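Local atomic coordinates of TRAP-type transporter, periplasmic component (Cupriavidus necator, PDB entry 4P8B), a protein that binds (S)-2-acetolactate, probably as the periplasmic solute-binding component of a TRAP transporter. Residues K174-G179 with Q214-S219. Numbering follows the deposited sequence.
Sequences KLRVVG and QENPQS. With X2X ((2S)-2-hydroxy-2-methyl-3-oxobutanoic acid), chain D.
L175 starts the contact by laying its CD2 methyl 3.8 Å from the backbone N of Q214. The same side chain also touches F187 of helix 181-189. Next along the strand, R176 does most of the work. Its CG is anti to the backbone N (chi1 177°), and a bend at chi2 (-91°) sends the guanidinium along the second strand to the ligand. There it meets the acetolactate carboxylate through two nearly straight bonds, NH1 to OAE and NH2 to OAD, each 2.8 Å. M197 O takes a further bond from NH2. Backbone bonds of K174 with D212 and R176 with G213 pair the two strands. They then separate, from 4.8 Å between the CA atoms of R176 and Q214 to 10.2 Å between those of V178 and N216. They open toward the cleft between the two lobes of the periplasmic binding protein fold. Water 1 sits between them. It accepts from R176 NH1 and E215 N and lies within hydrogen-bonding distance of R176 O and E215 OE2. N216 joins R176 at OAE: its ND2 gives a second, more bent bond (3.0 Å, 140°). Its OD1 accepts the ligand hydroxyl OAF at 2.7 Å. Q214 OE1 fixes that amide, taking ND2 at 2.9 Å in the amide plane of N216. V177 passes its CA near E215 OE2. That carboxylate is held through OE1 by Y239 and R155, itself a ligand residue. At V178, the backbone N binds water 2, which donates to E215 OE2, while CG2 packs against ligand OAD.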
# COMPACT_ATOMS: atom_id res chain seq x y z
N LYS A 174 15.12 3.44 -15.08
CA LYS A 174 14.08 2.45 -15.34
C LYS A 174 13.55 1.96 -14.01
O LYS A 174 14.13 1.10 -13.35
CB LYS A 174 14.65 1.28 -16.14
CG LYS A 174 15.16 1.68 -17.51
CD LYS A 174 15.71 0.45 -18.26
CE LYS A 174 16.29 0.81 -19.61
NZ LYS A 174 17.45 1.74 -19.52
N LEU A 175 12.46 2.55 -13.57
CA LEU A 175 11.93 2.26 -12.25
C LEU A 175 10.66 1.44 -12.38
O LEU A 175 9.77 1.79 -13.13
CB LEU A 175 11.65 3.55 -11.49
CG LEU A 175 12.94 4.31 -11.14
CD1 LEU A 175 12.58 5.65 -10.52
CD2 LEU A 175 13.84 3.48 -10.22
N ARG A 176 10.60 0.32 -11.68
CA ARG A 176 9.36 -0.43 -11.62
C ARG A 176 8.35 0.28 -10.74
O ARG A 176 8.68 0.74 -9.65
CB ARG A 176 9.62 -1.84 -11.09
CG ARG A 176 8.37 -2.70 -10.92
CD ARG A 176 7.81 -2.53 -9.53
NE ARG A 176 6.60 -3.31 -9.34
CZ ARG A 176 5.97 -3.42 -8.17
NH1 ARG A 176 6.44 -2.82 -7.09
NH2 ARG A 176 4.87 -4.15 -8.09
N VAL A 177 7.10 0.30 -11.22
CA VAL A 177 5.94 0.74 -10.46
C VAL A 177 4.85 -0.31 -10.60
O VAL A 177 4.93 -1.20 -11.46
CB VAL A 177 5.46 2.15 -10.91
CG1 VAL A 177 6.54 3.21 -10.64
CG2 VAL A 177 5.02 2.15 -12.35
N VAL A 178 3.80 -0.21 -9.79
CA VAL A 178 2.63 -1.05 -9.96
C VAL A 178 1.86 -0.51 -11.14
O VAL A 178 1.95 0.70 -11.44
CB VAL A 178 1.75 -0.99 -8.69
CG1 VAL A 178 0.48 -1.79 -8.88
CG2 VAL A 178 2.53 -1.48 -7.49
N GLY A 179 1.06 -1.34 -11.79
CA GLY A 179 0.27 -0.92 -12.93
C GLY A 179 -0.96 -0.08 -12.62
O GLY A 179 -2.08 -0.48 -12.91
N GLN A 214 12.92 0.62 -7.83
CA GLN A 214 11.55 0.37 -7.42
C GLN A 214 11.21 1.33 -6.28
O GLN A 214 12.02 2.19 -5.93
CB GLN A 214 11.39 -1.12 -6.99
CG GLN A 214 12.20 -1.53 -5.78
CD GLN A 214 11.52 -1.27 -4.46
OE1 GLN A 214 10.40 -1.73 -4.25
NE2 GLN A 214 12.19 -0.58 -3.54
N GLU A 215 10.02 1.18 -5.69
CA GLU A 215 9.61 2.03 -4.60
C GLU A 215 8.65 1.25 -3.71
O GLU A 215 7.76 0.58 -4.21
CB GLU A 215 8.95 3.33 -5.14
CG GLU A 215 7.96 3.14 -6.30
CD GLU A 215 6.57 2.70 -5.85
OE1 GLU A 215 5.95 3.42 -5.04
OE2 GLU A 215 6.08 1.63 -6.32
N ASN A 216 8.88 1.27 -2.41
CA ASN A 216 8.09 0.41 -1.51
C ASN A 216 8.37 0.80 -0.07
O ASN A 216 9.38 1.47 0.23
CB ASN A 216 8.45 -1.07 -1.69
CG ASN A 216 7.37 -1.87 -2.40
OD1 ASN A 216 6.24 -1.94 -1.94
ND2 ASN A 216 7.71 -2.51 -3.51
N PRO A 217 7.49 0.41 0.86
CA PRO A 217 7.76 0.70 2.26
C PRO A 217 9.02 0.02 2.77
O PRO A 217 9.46 -1.04 2.26
CB PRO A 217 6.49 0.19 2.97
CG PRO A 217 5.47 0.14 1.92
CD PRO A 217 6.21 -0.29 0.69
N GLN A 218 9.59 0.57 3.84
CA GLN A 218 10.78 -0.00 4.42
C GLN A 218 10.58 -1.46 4.82
O GLN A 218 11.46 -2.27 4.64
CB GLN A 218 11.22 0.81 5.64
CG GLN A 218 12.58 0.39 6.20
CD GLN A 218 12.51 -0.79 7.13
OE1 GLN A 218 11.45 -1.11 7.66
NE2 GLN A 218 13.64 -1.47 7.33
N SER A 219 9.41 -1.80 5.34
CA SER A 219 9.23 -3.16 5.82
C SER A 219 9.23 -4.19 4.69
O SER A 219 9.59 -5.34 4.90
CB SER A 219 7.96 -3.27 6.66
OG SER A 219 6.82 -2.99 5.88
OAD X2X D . 3.58 -4.41 -5.59
CAH X2X D . 4.03 -3.78 -4.59
OAE X2X D . 5.02 -3.00 -4.69
CAI X2X D . 3.38 -3.92 -3.25
CAB X2X D . 3.64 -5.32 -2.74
OAF X2X D . 3.76 -2.89 -2.39
CAG X2X D . 1.92 -3.72 -3.51
OAC X2X D . 1.17 -4.69 -3.62
CAA X2X D . 1.37 -2.34 -3.66
O HOH W 1 7.92 -0.23 -7.15
O HOH W 2 3.73 1.84 -7.71